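Local coordinates for tailspike protein (Acinetobacter phage vB_ApiP_P1, PDB 6E1R), which probably binds and cleaves the capsular polysaccharide of its Acinetobacter host, as a trimeric tailspike hydrolase of the phage, at residues 315-320 and 332-337; 344-349 and 368-373. All coordinates share one frame; numbering follows the deposited sequence.

How the contacts relate
This chain is the C-terminal part of a longer tailspike protein. Both contacts lie in its central parallel beta-helix, with centres about 9 Å apart. They come in series along the chain: contact 1 (315-320 with 332-337) closes before contact 2 (344-349 with 368-373) opens. Strands 316-320, 346-350 and 372-373 are consecutive neighbours in one parallel sheet. Strand 331-338 belongs to a different face and leads on to 346-350. The two contacts meet where Pro-315 O lies 2.8 Å from Val-345 N, a probable hydrogen bond. Contact 1 packs the interior of a coil and contact 2 bonds one coil to the next; together they build the beta-helix.

Contact 1: 315-320 and 332-337; sequences PYVIKT and IKFQGI
Ile-318 and Ile-332 meet tip to tip inside the parallel beta-helix of the tailspike. Their strands lie on different faces of the coil. The axes of 318-320 and 332-335 come no closer than 10.9 Å and run nearly antiparallel, at 164°. Between these two segments the contact is made by apolar side-chain atoms.

Ile-318 can be followed outward. Its CB points to the facing strand and splits into two branches. One branch, Ile-318 CG2, lies 4.1 Å from Phe-334 CZ. It comes to the ring edge, near the ring plane. The other, Ile-318 CG1, is anti to the backbone N (chi1 -177°) and passes 4.1 Å from Ile-332 CD1. The chain stays extended beyond it, and Ile-318 CD1 ends 3.6 Å from Ile-332 CD1. Ile-332 CD1 also lies 4.0 Å from Ile-318 CG2, so this one methyl meets both branches.

Val-317 sits at the corner of its strand. It adds a looser approach, with CG1 4.5 Å from Phe-334 CE1. The touching residues are all buried and apolar at the point of contact, as expected of a beta-helix core. Phe-334 also stacks with Phe-360 and meets the parallel ring of Phe-303. On the outward side of the same strand, Gln-335 hydrogen-bonds to Gln-335 of both neighbouring subunits. At the far end of the contact, Thr-320 CG2 reaches the tip of Ile-332, 4.0 Å from its CD1.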
# COMPACT_ATOMS: atom_id res chain seq x y z
N PRO A 315 -5.74 18.63 -18.86
CA PRO A 315 -4.29 18.84 -19.03
C PRO A 315 -3.44 18.02 -18.08
O PRO A 315 -2.51 17.32 -18.52
CB PRO A 315 -4.13 20.35 -18.80
CG PRO A 315 -5.45 20.92 -19.16
CD PRO A 315 -6.46 19.90 -18.71
N TYR A 316 -3.72 18.07 -16.78
CA TYR A 316 -2.89 17.41 -15.79
C TYR A 316 -3.71 16.42 -14.98
O TYR A 316 -4.93 16.54 -14.87
CB TYR A 316 -2.24 18.44 -14.86
CG TYR A 316 -1.59 19.60 -15.57
CD1 TYR A 316 -0.47 19.42 -16.37
CD2 TYR A 316 -2.10 20.88 -15.45
CE1 TYR A 316 0.13 20.48 -17.02
CE2 TYR A 316 -1.52 21.95 -16.09
CZ TYR A 316 -0.41 21.75 -16.88
OH TYR A 316 0.18 22.82 -17.53
N VAL A 317 -3.02 15.43 -14.42
CA VAL A 317 -3.67 14.50 -13.50
C VAL A 317 -3.71 15.10 -12.10
O VAL A 317 -4.75 15.11 -11.44
CB VAL A 317 -2.96 13.14 -13.51
CG1 VAL A 317 -3.50 12.25 -12.41
CG2 VAL A 317 -3.13 12.47 -14.87
N ILE A 318 -2.57 15.60 -11.62
CA ILE A 318 -2.49 16.25 -10.32
C ILE A 318 -1.63 17.50 -10.47
O ILE A 318 -0.61 17.49 -11.16
CB ILE A 318 -1.93 15.30 -9.24
CG1 ILE A 318 -1.92 15.99 -7.87
CG2 ILE A 318 -0.54 14.80 -9.62
CD1 ILE A 318 -1.71 15.04 -6.72
N LYS A 319 -2.06 18.59 -9.84
CA LYS A 319 -1.38 19.88 -9.91
C LYS A 319 -1.28 20.45 -8.50
O LYS A 319 -2.30 20.81 -7.90
CB LYS A 319 -2.11 20.85 -10.83
CG LYS A 319 -1.47 22.22 -10.92
CD LYS A 319 -2.21 23.12 -11.89
CE LYS A 319 -1.56 24.48 -12.00
NZ LYS A 319 -2.21 25.34 -13.03
N THR A 320 -0.06 20.52 -7.97
CA THR A 320 0.16 21.04 -6.63
C THR A 320 0.39 22.55 -6.67
O THR A 320 0.98 23.08 -7.62
CB THR A 320 1.36 20.35 -5.97
OG1 THR A 320 2.48 20.36 -6.88
CG2 THR A 320 1.02 18.92 -5.61
N ILE A 332 4.75 12.30 -4.64
CA ILE A 332 3.50 11.81 -5.22
C ILE A 332 3.82 10.47 -5.87
O ILE A 332 4.52 10.42 -6.89
CB ILE A 332 2.90 12.79 -6.24
CG1 ILE A 332 2.52 14.10 -5.55
CG2 ILE A 332 1.68 12.17 -6.91
CD1 ILE A 332 1.89 15.12 -6.48
N LYS A 333 3.33 9.39 -5.27
CA LYS A 333 3.65 8.04 -5.71
C LYS A 333 2.47 7.44 -6.47
O LYS A 333 1.34 7.42 -5.96
CB LYS A 333 4.02 7.15 -4.53
CG LYS A 333 4.45 5.75 -4.94
CD LYS A 333 4.97 4.94 -3.76
CE LYS A 333 5.52 3.60 -4.22
NZ LYS A 333 6.01 2.77 -3.09
N PHE A 334 2.74 6.96 -7.68
CA PHE A 334 1.77 6.21 -8.48
C PHE A 334 2.22 4.75 -8.44
O PHE A 334 3.02 4.31 -9.27
CB PHE A 334 1.70 6.75 -9.90
CG PHE A 334 1.20 8.16 -9.99
CD1 PHE A 334 -0.15 8.43 -10.04
CD2 PHE A 334 2.09 9.22 -10.03
CE1 PHE A 334 -0.61 9.73 -10.13
CE2 PHE A 334 1.64 10.53 -10.11
CZ PHE A 334 0.28 10.78 -10.16
N GLN A 335 1.70 4.00 -7.47
CA GLN A 335 2.12 2.62 -7.23
C GLN A 335 1.16 1.69 -7.96
O GLN A 335 0.05 1.42 -7.49
CB GLN A 335 2.16 2.33 -5.73
CG GLN A 335 2.59 0.91 -5.39
CD GLN A 335 2.81 0.71 -3.91
OE1 GLN A 335 3.01 1.66 -3.16
NE2 GLN A 335 2.78 -0.55 -3.47
N GLY A 336 1.60 1.19 -9.11
CA GLY A 336 0.84 0.21 -9.86
C GLY A 336 -0.49 0.73 -10.39
O GLY A 336 -1.53 0.12 -10.16
N ILE A 337 -0.45 1.85 -11.11
CA ILE A 337 -1.65 2.50 -11.62
C ILE A 337 -1.78 2.18 -13.10
O ILE A 337 -0.81 2.28 -13.86
CB ILE A 337 -1.61 4.02 -11.39
CG1 ILE A 337 -1.23 4.32 -9.94
CG2 ILE A 337 -2.95 4.65 -11.73
CD1 ILE A 337 -2.18 3.71 -8.93

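Contact 2: 344-349 and 368-373; sequences SVAIGK and ISAVVE
Glu-373 has the largest area buried here, and it reaches Lys-349 on the adjacent coil of the parallel beta-helix. The two are paired in parallel register, and their side chains lie on the same face of the sheet. Glu-373 extends straight from CB, with CG anti to the backbone N (chi1 179°). Lys-349 bends at chi2 (58°), which turns its end to the carboxylate. Lys-349 NZ forms a salt bridge with Glu-373 OE2 at 2.8 Å, from above the carboxylate plane. The same NZ also donates to Ser-374 O. The other oxygen, Glu-373 OE1, lies 3.6 Å from the Val-345 methyl CG1. Further in, Glu-373 CB packs 3.8 Å from Ala-346 CB.

Backbone hydrogen bonds of the parallel kind join the two coils. Glu-373 N donates to Gly-348 O at 2.9 Å. Gly-348 N donates to Val-371 O at 3.2 Å across the corner of the coil. At the corner Ile-347 N donates to Ala-370 O, and just before it Ala-370 N donates to Val-345 O at 2.7 Å. Ser-369 lies at this end, its CB 3.3 Å from Val-345 O.

Strand 346-350 runs between 316-320 and 372-373 in the sheet. Tyr-316 of the preceding coil touches Val-345, Lys-349 and Glu-373. Strand 357-361 meets the inner side, where Phe-360 touches Ile-347 and Val-371, and Tyr-358 touches Val-372.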
# COMPACT_ATOMS: atom_id res chain seq x y z
N SER A 344 -3.59 15.09 -20.89
CA SER A 344 -3.22 15.60 -22.20
C SER A 344 -1.91 16.37 -22.23
O SER A 344 -1.33 16.50 -23.32
CB SER A 344 -4.34 16.50 -22.76
OG SER A 344 -4.55 17.62 -21.93
N VAL A 345 -1.43 16.89 -21.10
CA VAL A 345 -0.19 17.66 -21.10
C VAL A 345 0.88 16.95 -20.27
O VAL A 345 1.95 16.61 -20.78
CB VAL A 345 -0.42 19.09 -20.57
CG1 VAL A 345 0.87 19.89 -20.63
CG2 VAL A 345 -1.51 19.77 -21.38
N ALA A 346 0.59 16.72 -18.99
CA ALA A 346 1.54 16.05 -18.10
C ALA A 346 0.78 15.48 -16.91
O ALA A 346 -0.15 16.11 -16.41
CB ALA A 346 2.63 17.02 -17.62
N ILE A 347 1.18 14.29 -16.47
CA ILE A 347 0.52 13.66 -15.32
C ILE A 347 0.70 14.52 -14.08
O ILE A 347 -0.27 14.89 -13.41
CB ILE A 347 1.04 12.23 -15.11
CG1 ILE A 347 0.71 11.36 -16.33
CG2 ILE A 347 0.46 11.63 -13.84
CD1 ILE A 347 1.28 9.96 -16.25
N GLY A 348 1.94 14.84 -13.74
CA GLY A 348 2.21 15.68 -12.60
C GLY A 348 2.65 17.08 -13.00
O GLY A 348 3.64 17.24 -13.71
N LYS A 349 1.92 18.09 -12.54
CA LYS A 349 2.26 19.48 -12.81
C LYS A 349 2.69 20.14 -11.51
O LYS A 349 1.94 20.14 -10.53
CB LYS A 349 1.07 20.23 -13.42
CG LYS A 349 1.28 21.74 -13.51
CD LYS A 349 2.51 22.09 -14.34
CE LYS A 349 2.76 23.59 -14.34
NZ LYS A 349 4.00 23.97 -15.06
N ILE A 368 -0.62 10.15 -24.14
CA ILE A 368 -0.72 11.25 -25.09
C ILE A 368 -0.18 12.54 -24.49
O ILE A 368 -0.51 13.63 -24.95
CB ILE A 368 -2.17 11.44 -25.59
CG1 ILE A 368 -3.11 11.65 -24.40
CG2 ILE A 368 -2.62 10.26 -26.42
CD1 ILE A 368 -4.51 12.04 -24.80
N SER A 369 0.65 12.42 -23.46
CA SER A 369 1.13 13.57 -22.70
C SER A 369 2.55 13.29 -22.22
O SER A 369 3.13 12.24 -22.50
CB SER A 369 0.20 13.85 -21.51
OG SER A 369 0.29 12.81 -20.55
N ALA A 370 3.10 14.25 -21.49
CA ALA A 370 4.36 14.04 -20.80
C ALA A 370 4.12 13.38 -19.45
O ALA A 370 2.98 13.25 -18.99
CB ALA A 370 5.11 15.36 -20.63
N VAL A 371 5.20 12.95 -18.81
CA VAL A 371 5.07 12.31 -17.50
C VAL A 371 4.96 13.36 -16.40
O VAL A 371 4.05 13.30 -15.57
CB VAL A 371 6.26 11.36 -17.26
CG1 VAL A 371 6.19 10.77 -15.87
CG2 VAL A 371 6.27 10.26 -18.31
N VAL A 372 5.87 14.33 -16.38
CA VAL A 372 5.85 15.41 -15.41
C VAL A 372 6.18 16.72 -16.11
O VAL A 372 6.71 16.74 -17.22
CB VAL A 372 6.83 15.18 -14.23
CG1 VAL A 372 6.39 13.98 -13.40
CG2 VAL A 372 8.24 14.99 -14.75
N GLU A 373 5.87 17.82 -15.43
CA GLU A 373 6.22 19.16 -15.90
C GLU A 373 6.64 19.99 -14.70
O GLU A 373 5.89 20.11 -13.73
CB GLU A 373 5.06 19.83 -16.63
CG GLU A 373 5.39 21.24 -17.12
CD GLU A 373 4.23 21.90 -17.84
OE1 GLU A 373 3.45 21.19 -18.50
OE2 GLU A 373 4.10 23.14 -17.75